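Local coordinates for protein prolyl-tRNA synthetase (Naegleria fowleri, PDB 6UYH) that probably attaches proline to its cognate tRNA in an ATP-dependent reaction, and is held here with the inhibitor halofuginone and an ATP analogue, at residues E212-E224 with Q235-S247. Residues are numbered along the deposited sequence; the frame is centred on the assembly and turned at random.
With HFG (7-bromo-6-chloro-3-{3-[(2R,3S)-3-hydroxypiperidin-2-yl]-2-oxopropyl}quinazolin-4(3H)-one), chain D; ANP (phosphoaminophosphonic acid-adenylate ester), chain C.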
loop_
_atom_site.group_PDB
_atom_site.type_symbol
_atom_site.label_atom_id
_atom_site.label_comp_id
_atom_site.label_asym_id
_atom_site.label_seq_id
_atom_site.Cartn_x
_atom_site.Cartn_y
_atom_site.Cartn_z
ATOM N N GLU A 212 18.709 -21.358 -12.678
ATOM C CA GLU A 212 17.755 -20.771 -11.755
ATOM C C GLU A 212 17.707 -19.253 -11.812
ATOM O O GLU A 212 16.756 -18.664 -11.295
ATOM C CB GLU A 212 18.060 -21.216 -10.320
ATOM C CG GLU A 212 17.730 -22.676 -10.057
ATOM C CD GLU A 212 16.232 -22.937 -10.051
ATOM O OE1 GLU A 212 15.481 -22.077 -9.543
ATOM O OE2 GLU A 212 15.807 -23.995 -10.557
ATOM N N LYS A 213 18.691 -18.599 -12.422
ATOM C CA LYS A 213 18.684 -17.145 -12.428
ATOM C C LYS A 213 17.605 -16.614 -13.374
ATOM O O LYS A 213 17.092 -17.325 -14.244
ATOM C CB LYS A 213 20.054 -16.600 -12.837
ATOM C CG LYS A 213 20.305 -16.622 -14.327
ATOM C CD LYS A 213 21.554 -15.817 -14.688
ATOM C CE LYS A 213 21.817 -15.839 -16.186
ATOM N NZ LYS A 213 20.659 -15.343 -16.987
ATOM N N PHE A 214 17.264 -15.343 -13.186
ATOM C CA PHE A 214 16.344 -14.659 -14.088
ATOM C C PHE A 214 16.941 -14.616 -15.492
ATOM O O PHE A 214 18.065 -14.138 -15.689
ATOM C CB PHE A 214 16.081 -13.250 -13.550
ATOM C CG PHE A 214 15.118 -12.417 -14.371
ATOM C CD1 PHE A 214 15.250 -11.036 -14.396
ATOM C CD2 PHE A 214 14.089 -13.000 -15.090
ATOM C CE1 PHE A 214 14.371 -10.245 -15.124
ATOM C CE2 PHE A 214 13.211 -12.219 -15.831
ATOM C CZ PHE A 214 13.354 -10.841 -15.844
ATOM N N ALA A 215 16.186 -15.126 -16.472
ATOM C CA ALA A 215 16.687 -15.184 -17.843
ATOM C C ALA A 215 17.075 -13.807 -18.373
ATOM O O ALA A 215 17.940 -13.701 -19.253
ATOM C CB ALA A 215 15.645 -15.831 -18.755
ATOM N N GLY A 216 16.465 -12.750 -17.860
ATOM C CA GLY A 216 16.870 -11.416 -18.240
ATOM C C GLY A 216 18.050 -10.837 -17.489
ATOM O O GLY A 216 18.439 -9.702 -17.775
ATOM N N ALA A 217 18.644 -11.563 -16.543
ATOM C CA ALA A 217 19.692 -11.002 -15.701
ATOM C C ALA A 217 21.066 -11.484 -16.136
ATOM O O ALA A 217 21.226 -12.596 -16.647
ATOM C CB ALA A 217 19.469 -11.358 -14.223
ATOM N N ASP A 218 22.067 -10.620 -15.942
ATOM C CA ASP A 218 23.449 -11.081 -16.033
ATOM C C ASP A 218 23.772 -12.024 -14.884
ATOM O O ASP A 218 24.394 -13.073 -15.092
ATOM C CB ASP A 218 24.412 -9.896 -16.051
ATOM C CG ASP A 218 24.569 -9.294 -17.442
ATOM O OD1 ASP A 218 24.123 -9.925 -18.427
ATOM O OD2 ASP A 218 25.135 -8.186 -17.551
ATOM N N TYR A 219 23.357 -11.675 -13.666
ATOM C CA TYR A 219 23.476 -12.593 -12.543
ATOM C C TYR A 219 22.398 -12.270 -11.519
ATOM O O TYR A 219 21.923 -11.133 -11.435
ATOM C CB TYR A 219 24.864 -12.540 -11.897
ATOM C CG TYR A 219 25.238 -11.226 -11.241
ATOM C CD1 TYR A 219 26.022 -10.289 -11.914
ATOM C CD2 TYR A 219 24.842 -10.935 -9.942
ATOM C CE1 TYR A 219 26.384 -9.091 -11.317
ATOM C CE2 TYR A 219 25.185 -9.732 -9.341
ATOM C CZ TYR A 219 25.957 -8.823 -10.030
ATOM O OH TYR A 219 26.308 -7.641 -9.430
ATOM N N THR A 220 22.019 -13.288 -10.743
ATOM C CA THR A 220 20.943 -13.200 -9.765
ATOM C C THR A 220 21.478 -13.587 -8.395
ATOM O O THR A 220 22.130 -14.631 -8.256
ATOM C CB THR A 220 19.783 -14.125 -10.152
ATOM O OG1 THR A 220 19.191 -13.669 -11.374
ATOM C CG2 THR A 220 18.718 -14.153 -9.066
ATOM N N THR A 221 21.208 -12.755 -7.390
ATOM C CA THR A 221 21.546 -13.098 -6.017
ATOM C C THR A 221 20.262 -13.382 -5.248
ATOM O O THR A 221 19.180 -12.917 -5.619
ATOM C CB THR A 221 22.357 -11.985 -5.313
ATOM O OG1 THR A 221 21.548 -10.807 -5.140
ATOM C CG2 THR A 221 23.617 -11.640 -6.124
ATOM N N THR A 222 20.385 -14.183 -4.187
ATOM C CA THR A 222 19.230 -14.619 -3.413
ATOM C C THR A 222 19.609 -14.687 -1.941
ATOM O O THR A 222 20.783 -14.835 -1.602
ATOM C CB THR A 222 18.737 -16.004 -3.910
ATOM O OG1 THR A 222 17.636 -16.453 -3.117
ATOM C CG2 THR A 222 19.854 -17.042 -3.840
ATOM N N VAL A 223 18.613 -14.554 -1.065
ATOM C CA VAL A 223 18.744 -14.985 0.327
ATOM C C VAL A 223 17.942 -16.273 0.476
ATOM O O VAL A 223 16.723 -16.289 0.262
ATOM C CB VAL A 223 18.287 -13.911 1.329
ATOM C CG1 VAL A 223 19.357 -12.822 1.451
ATOM C CG2 VAL A 223 16.941 -13.282 0.919
ATOM N N GLU A 224 18.632 -17.358 0.797
ATOM C CA GLU A 224 17.986 -18.647 1.008
ATOM C C GLU A 224 17.620 -18.813 2.473
ATOM O O GLU A 224 18.389 -18.434 3.359
ATOM C CB GLU A 224 18.903 -19.786 0.576
ATOM C CG GLU A 224 19.154 -19.799 -0.926
ATOM C CD GLU A 224 17.881 -20.027 -1.711
ATOM O OE1 GLU A 224 17.255 -21.095 -1.515
ATOM O OE2 GLU A 224 17.492 -19.134 -2.496
ATOM N N GLN A 235 13.320 -19.862 -1.297
ATOM C CA GLN A 235 13.963 -18.701 -1.900
ATOM C C GLN A 235 13.318 -17.440 -1.338
ATOM O O GLN A 235 12.146 -17.152 -1.617
ATOM C CB GLN A 235 13.846 -18.786 -3.421
ATOM C CG GLN A 235 14.779 -19.828 -4.067
ATOM C CD GLN A 235 14.455 -21.283 -3.683
ATOM O OE1 GLN A 235 13.358 -21.780 -3.945
ATOM N NE2 GLN A 235 15.419 -21.965 -3.065
ATOM N N GLY A 236 14.070 -16.692 -0.523
ATOM C CA GLY A 236 13.455 -15.689 0.325
ATOM C C GLY A 236 13.328 -14.296 -0.245
ATOM O O GLY A 236 12.599 -13.482 0.317
ATOM N N GLY A 237 14.011 -13.998 -1.347
ATOM C CA GLY A 237 14.033 -12.657 -1.910
ATOM C C GLY A 237 15.149 -12.602 -2.934
ATOM O O GLY A 237 16.066 -13.421 -2.874
ATOM N N THR A 238 15.093 -11.670 -3.875
ATOM C CA THR A 238 15.913 -11.781 -5.073
ATOM C C THR A 238 16.465 -10.417 -5.450
ATOM O O THR A 238 15.738 -9.429 -5.413
ATOM C CB THR A 238 15.079 -12.345 -6.222
ATOM O OG1 THR A 238 14.375 -13.513 -5.773
ATOM C CG2 THR A 238 15.973 -12.744 -7.351
ATOM N N SER A 239 17.738 -10.359 -5.844
ATOM C CA SER A 239 18.327 -9.095 -6.286
ATOM C C SER A 239 19.185 -9.354 -7.524
ATOM O O SER A 239 20.202 -10.051 -7.442
ATOM C CB SER A 239 19.139 -8.458 -5.156
ATOM O OG SER A 239 19.653 -7.193 -5.534
ATOM N N HIS A 240 18.762 -8.808 -8.666
ATOM C CA HIS A 240 19.362 -9.070 -9.972
ATOM C C HIS A 240 20.230 -7.909 -10.419
ATOM O O HIS A 240 19.825 -6.750 -10.301
ATOM C CB HIS A 240 18.303 -9.241 -11.066
ATOM C CG HIS A 240 17.236 -10.237 -10.762
ATOM N ND1 HIS A 240 17.449 -11.596 -10.825
ATOM C CD2 HIS A 240 15.931 -10.072 -10.444
ATOM C CE1 HIS A 240 16.328 -12.227 -10.531
ATOM N NE2 HIS A 240 15.390 -11.324 -10.302
ATOM N N HIS A 241 21.380 -8.222 -11.017
ATOM C CA HIS A 241 22.029 -7.293 -11.933
ATOM C C HIS A 241 21.573 -7.628 -13.350
ATOM O O HIS A 241 21.806 -8.740 -13.839
ATOM C CB HIS A 241 23.550 -7.350 -11.825
ATOM C CG HIS A 241 24.249 -6.426 -12.779
ATOM N ND1 HIS A 241 23.939 -5.084 -12.874
ATOM C CD2 HIS A 241 25.223 -6.650 -13.690
ATOM C CE1 HIS A 241 24.694 -4.522 -13.800
ATOM N NE2 HIS A 241 25.486 -5.451 -14.311
ATOM N N LEU A 242 20.902 -6.681 -13.997
ATOM C CA LEU A 242 20.359 -6.903 -15.329
ATOM C C LEU A 242 21.336 -6.498 -16.424
ATOM O O LEU A 242 21.063 -6.741 -17.606
ATOM C CB LEU A 242 19.028 -6.147 -15.487
ATOM C CG LEU A 242 17.930 -6.402 -14.441
ATOM C CD1 LEU A 242 16.737 -5.465 -14.686
ATOM C CD2 LEU A 242 17.478 -7.865 -14.452
ATOM N N GLY A 243 22.481 -5.932 -16.053
ATOM C CA GLY A 243 23.431 -5.456 -17.035
ATOM C C GLY A 243 22.779 -4.447 -17.951
ATOM O O GLY A 243 22.028 -3.567 -17.516
ATOM N N GLN A 244 23.052 -4.592 -19.247
ATOM C CA GLN A 244 22.425 -3.783 -20.283
ATOM C C GLN A 244 21.405 -4.585 -21.085
ATOM O O GLN A 244 21.015 -4.170 -22.182
ATOM C CB GLN A 244 23.495 -3.191 -21.200
ATOM C CG GLN A 244 24.475 -2.273 -20.474
ATOM C CD GLN A 244 25.654 -1.872 -21.336
ATOM O OE1 GLN A 244 26.186 -2.684 -22.090
ATOM N NE2 GLN A 244 26.065 -0.609 -21.233
ATOM N N ASN A 245 20.957 -5.720 -20.547
ATOM C CA ASN A 245 20.043 -6.588 -21.284
ATOM C C ASN A 245 18.709 -5.907 -21.556
ATOM O O ASN A 245 18.178 -5.992 -22.671
ATOM C CB ASN A 245 19.831 -7.889 -20.508
ATOM C CG ASN A 245 21.108 -8.700 -20.385
ATOM O OD1 ASN A 245 21.919 -8.735 -21.309
ATOM N ND2 ASN A 245 21.295 -9.349 -19.246
ATOM N N PHE A 246 18.146 -5.231 -20.552
ATOM C CA PHE A 246 16.875 -4.549 -20.749
ATOM C C PHE A 246 17.054 -3.166 -21.357
ATOM O O PHE A 246 16.156 -2.688 -22.059
ATOM C CB PHE A 246 16.107 -4.454 -19.427
ATOM C CG PHE A 246 15.388 -5.725 -19.061
ATOM C CD1 PHE A 246 16.031 -6.718 -18.336
ATOM C CD2 PHE A 246 14.077 -5.937 -19.464
ATOM C CE1 PHE A 246 15.375 -7.892 -18.006
ATOM C CE2 PHE A 246 13.416 -7.107 -19.133
ATOM C CZ PHE A 246 14.065 -8.083 -18.403
ATOM N N SER A 247 18.191 -2.510 -21.118
ATOM C CA SER A 247 18.387 -1.198 -21.722
ATOM C C SER A 247 18.596 -1.310 -23.226
ATOM O O SER A 247 18.235 -0.392 -23.969
ATOM C CB SER A 247 19.548 -0.468 -21.051
ATOM O OG SER A 247 20.729 -1.239 -21.052
HETATM O "O4'" HFG D . 9.800 -11.136 -11.850
HETATM C C21 HFG D . 10.875 -11.579 -12.198
HETATM C "C3'" HFG D . 12.145 -10.767 -12.095
HETATM C "C2'" HFG D . 12.153 -9.673 -11.020
HETATM N "N1'" HFG D . 11.204 -8.590 -11.309
HETATM C "C6'" HFG D . 11.329 -7.481 -10.355
HETATM C "C5'" HFG D . 11.090 -7.927 -8.937
HETATM C "C4'" HFG D . 12.003 -9.104 -8.584
HETATM C C39 HFG D . 11.883 -10.212 -9.614
HETATM O "O7'" HFG D . 12.809 -11.259 -9.304
HETATM C "C1'" HFG D . 11.001 -12.993 -12.786
HETATM N N3 HFG D . 9.733 -13.472 -13.331
HETATM C C4 HFG D . 9.252 -12.862 -14.482
HETATM O O11 HFG D . 9.886 -11.989 -15.045
HETATM C C10 HFG D . 7.925 -13.340 -14.894
HETATM C C5 HFG D . 7.321 -12.828 -16.041
HETATM C C2 HFG D . 9.020 -14.436 -12.670
HETATM N N1 HFG D . 7.853 -14.868 -12.987
HETATM C C9 HFG D . 7.269 -14.301 -14.121
HETATM C C8 HFG D . 5.980 -14.703 -14.467
HETATM C C7 HFG D . 5.383 -14.162 -15.594
HETATM BR BR1 HFG D . 3.594 -14.653 -15.975
HETATM C C6 HFG D . 6.057 -13.260 -16.390
HETATM CL CL1 HFG D . 5.364 -12.682 -17.876
HETATM P PG ANP C . 9.826 -19.185 -7.481
HETATM O O1G ANP C . 10.620 -20.357 -7.823
HETATM O O2G ANP C . 8.505 -19.208 -8.360
HETATM O O3G ANP C . 9.517 -19.290 -5.938
HETATM P PB ANP C . 10.490 -16.648 -8.932
HETATM O O1B ANP C . 11.633 -16.624 -9.831
HETATM O O2B ANP C . 9.189 -16.904 -9.753
HETATM N N3B ANP C . 10.634 -17.779 -7.746
HETATM P PA ANP C . 10.620 -13.780 -8.570
HETATM O O1A ANP C . 12.058 -13.511 -8.780
HETATM O O2A ANP C . 9.837 -13.469 -9.802
HETATM O O3A ANP C . 10.338 -15.296 -8.186
HETATM O "O5'" ANP C . 9.934 -12.995 -7.342
HETATM C "C5'" ANP C . 10.591 -12.234 -6.302
HETATM C "C4'" ANP C . 10.319 -12.937 -4.998
HETATM O "O4'" ANP C . 8.893 -13.057 -4.794
HETATM C "C3'" ANP C . 10.834 -14.368 -4.970
HETATM O "O3'" ANP C . 12.204 -14.399 -4.590
HETATM C "C2'" ANP C . 9.930 -15.030 -3.928
HETATM O "O2'" ANP C . 10.494 -14.901 -2.630
HETATM C "C1'" ANP C . 8.609 -14.250 -4.079
HETATM N N9 ANP C . 7.574 -14.980 -4.800
HETATM C C8 ANP C . 7.656 -15.505 -6.064
HETATM N N7 ANP C . 6.566 -16.110 -6.467
HETATM C C5 ANP C . 5.699 -15.973 -5.389
HETATM C C6 ANP C . 4.377 -16.400 -5.178
HETATM N N6 ANP C . 3.639 -17.030 -6.096
HETATM N N1 ANP C . 3.817 -16.130 -3.978
HETATM C C2 ANP C . 4.530 -15.454 -3.072
HETATM N N3 ANP C . 5.776 -14.985 -3.166
HETATM C C4 ANP C . 6.310 -15.283 -4.355
HETATM O O HOH W 1 24.631 -6.884 -20.158
HETATM O O HOH W 2 26.793 -6.499 -16.636
HETATM O O HOH W 3 15.207 -16.228 -4.498
#
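His240 and Thr220 face each other as a non-hydrogen-bonded pair in an antiparallel beta hairpin of the class II synthetase core. One face of this hairpin lines the pocket for halofuginone and the ATP analogue. The His240 side chain runs from strand to inhibitor. Its CB lies near the methyl of Ala217. At the ring edge, ND1 is 2.8 Å from Thr220 OG1 in a hydrogen bond, and either atom could be the donor. Thr220 OG1 also accepts the backbone N-H of Phe214. CE1 lies near this hydroxyl and the Thr220 CG2 methyl. CD2 lies near O7' and the piperidine carbon C2' of halofuginone. His240 NE2 gives its N-H to the piperidine hydroxyl O7' of halofuginone (HFG) at 2.8 Å, with an angle of 157° at the hydrogen. Bonds at both ring nitrogens probably hold the ring in this orientation. Phe214 turns a ring edge to one face of His240, with the planes at 51°. With CG anti to the backbone N (chi1 -179°), the Phe214 ring reaches in between Gly216 N on one face and halofuginone C3' on the other. Two residues before His240 and on the same face, Thr238 OG1 hydrogen-bonds ribose O3' of the nucleotide at 2.6 Å; either hydroxyl could be the donor.

The reverse face of the hairpin packs on helix 177-198. Here His241 CB sits over the Tyr219 ring, 3.6 Å from its centroid. A classic bulge sets Asp218 and Tyr219 both against His241. Beyond it, Asn245 ND2 bonds both Gly216 O and Asp218 OD1, meeting the latter at 3.0 Å from above the carboxylate plane.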